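Type II secretion pathway related protein (Escherichia coli, PDB 3SOL) is the pilotin GspS of the type II secretion system, a small helical lipoprotein-family domain that probably escorts the secretin to the outer membrane. Local coordinates at residues V14-Y19 with S60-Y64. Residues are numbered along the deposited sequence; the frame is centred on the assembly and turned at random.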
loop_
_atom_site.group_PDB
_atom_site.type_symbol
_atom_site.label_atom_id
_atom_site.label_comp_id
_atom_site.label_asym_id
_atom_site.label_seq_id
_atom_site.Cartn_x
_atom_site.Cartn_y
_atom_site.Cartn_z
ATOM N N VAL A 14 0.039 -1.530 -0.105
ATOM C CA VAL A 14 -0.823 -0.916 0.917
ATOM C C VAL A 14 -0.018 -0.084 1.943
ATOM O O VAL A 14 -0.431 1.018 2.301
ATOM C CB VAL A 14 -1.719 -1.983 1.583
ATOM C CG1 VAL A 14 -2.394 -1.450 2.850
ATOM C CG2 VAL A 14 -2.772 -2.479 0.575
ATOM N N SER A 15 1.137 -0.587 2.395
ATOM C CA SER A 15 1.962 0.157 3.375
ATOM C C SER A 15 2.559 1.422 2.770
ATOM O O SER A 15 2.644 2.448 3.431
ATOM C CB SER A 15 3.094 -0.702 3.934
ATOM O OG SER A 15 3.902 -1.141 2.865
ATOM N N ALA A 16 2.984 1.339 1.513
ATOM C CA ALA A 16 3.510 2.500 0.793
ATOM C C ALA A 16 2.428 3.573 0.619
ATOM O O ALA A 16 2.695 4.773 0.718
ATOM C CB ALA A 16 4.072 2.054 -0.582
ATOM N N THR A 17 1.193 3.130 0.382
ATOM C CA THR A 17 0.070 4.036 0.218
ATOM C C THR A 17 -0.239 4.714 1.555
ATOM O O THR A 17 -0.499 5.923 1.615
ATOM C CB THR A 17 -1.167 3.271 -0.349
ATOM O OG1 THR A 17 -0.791 2.657 -1.607
ATOM C CG2 THR A 17 -2.290 4.209 -0.586
ATOM N N ARG A 18 -0.176 3.947 2.646
ATOM C CA ARG A 18 -0.281 4.532 3.999
ATOM C C ARG A 18 0.834 5.556 4.273
ATOM O O ARG A 18 0.609 6.635 4.843
ATOM C CB ARG A 18 -0.264 3.446 5.043
ATOM C CG ARG A 18 -0.257 3.934 6.459
ATOM C CD ARG A 18 -0.190 2.706 7.376
ATOM N NE ARG A 18 -0.183 3.067 8.780
ATOM C CZ ARG A 18 -0.057 2.200 9.785
ATOM N NH1 ARG A 18 0.096 0.894 9.553
ATOM N NH2 ARG A 18 -0.098 2.644 11.038
ATOM N N TYR A 19 2.037 5.225 3.854
ATOM C CA TYR A 19 3.161 6.149 3.995
ATOM C C TYR A 19 2.898 7.457 3.241
ATOM O O TYR A 19 3.129 8.526 3.774
ATOM C CB TYR A 19 4.465 5.494 3.538
ATOM C CG TYR A 19 5.678 5.954 4.328
ATOM C CD1 TYR A 19 6.162 5.191 5.368
ATOM C CD2 TYR A 19 6.325 7.150 4.039
ATOM C CE1 TYR A 19 7.264 5.583 6.105
ATOM C CE2 TYR A 19 7.443 7.570 4.796
ATOM C CZ TYR A 19 7.894 6.766 5.819
ATOM O OH TYR A 19 8.981 7.091 6.589
ATOM N N SER A 60 1.047 -5.289 6.282
ATOM C CA SER A 60 1.274 -3.902 5.891
ATOM C C SER A 60 1.716 -3.070 7.098
ATOM O O SER A 60 2.607 -2.214 6.970
ATOM C CB SER A 60 0.021 -3.303 5.245
ATOM O OG SER A 60 0.231 -1.939 4.905
ATOM N N ASP A 61 1.105 -3.332 8.255
ATOM C CA ASP A 61 1.477 -2.676 9.522
ATOM C C ASP A 61 2.946 -2.905 9.855
ATOM O O ASP A 61 3.656 -1.985 10.257
ATOM C CB ASP A 61 0.627 -3.190 10.695
ATOM C CG ASP A 61 -0.832 -2.726 10.634
ATOM O OD1 ASP A 61 -1.156 -1.806 9.848
ATOM O OD2 ASP A 61 -1.652 -3.288 11.396
ATOM N N ASP A 62 3.395 -4.145 9.688
ATOM C CA ASP A 62 4.770 -4.517 10.008
ATOM C C ASP A 62 5.767 -3.896 9.037
ATOM O O ASP A 62 6.831 -3.423 9.447
ATOM C CB ASP A 62 4.913 -6.032 9.988
ATOM C CG ASP A 62 4.184 -6.709 11.137
ATOM O OD1 ASP A 62 3.916 -6.061 12.180
ATOM O OD2 ASP A 62 3.889 -7.908 10.991
ATOM N N ILE A 63 5.413 -3.885 7.751
ATOM C CA ILE A 63 6.220 -3.232 6.732
ATOM C C ILE A 63 6.297 -1.736 7.000
ATOM O O ILE A 63 7.362 -1.132 6.876
ATOM C CB ILE A 63 5.667 -3.472 5.312
ATOM C CG1 ILE A 63 5.798 -4.956 4.933
ATOM C CG2 ILE A 63 6.415 -2.608 4.298
ATOM C CD1 ILE A 63 4.980 -5.363 3.731
ATOM N N TYR A 64 5.176 -1.139 7.386
ATOM C CA TYR A 64 5.153 0.293 7.624
ATOM C C TYR A 64 6.174 0.704 8.683
ATOM O O TYR A 64 6.886 1.704 8.522
ATOM C CB TYR A 64 3.762 0.714 8.056
ATOM C CG TYR A 64 3.597 2.210 8.240
ATOM C CD1 TYR A 64 3.388 3.040 7.148
ATOM C CD2 TYR A 64 3.636 2.784 9.507
ATOM C CE1 TYR A 64 3.212 4.407 7.308
ATOM C CE2 TYR A 64 3.464 4.152 9.674
ATOM C CZ TYR A 64 3.251 4.952 8.561
ATOM O OH TYR A 64 3.083 6.305 8.697
HETATM O O HOH W 1 -0.963 -0.518 7.232
#
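Arg18 lies flat over one face of the Tyr64 ring, its guanidinium plane only 4° from the ring plane and CZ 4.0 Å from the ring centroid, a stacked cation-pi pair. With CG anti to the backbone N (chi1 175°) and the chain extended to NE, the aliphatic part also crosses this face, and CD makes a CH-pi contact. Arginine offers both methylenes and a flat cation; tyrosine answers with a broad face.

The same guanidinium supplies the polar links. NH1 forms a salt bridge with Asp61 OD1 at 3.0 Å; the aspartate's CB points away, but its carboxylate reaches back. NH1 also donates to a water, 2.9 Å away, that is hydrogen-bonded to Ser60 OG.

Close packing completes the contact. Ser15 and Ser60, small enough to bring their CA atoms within 4.8 Å, sit where segments 14-19 and 60-64 cross at -55°. Ser15 OG bonds back to Ser12 O and Ala11 O while touching the Ile63 methyl CG2. Tyr19 CD1 meets Tyr64 CE1 obliquely at 3.6 Å; the Tyr19 hydroxyl is hydrogen-bonded to Glu74 and Lys77, that of Tyr64 to Arg23.

Were Arg18 cut back to an alanine, the Tyr64 face would probably lose its cover and Asp61 its cationic mate. This link between helices 5-23 and 53-69 of the all-helical pilotin fold thus probably depends on aromatic and ionic partners together.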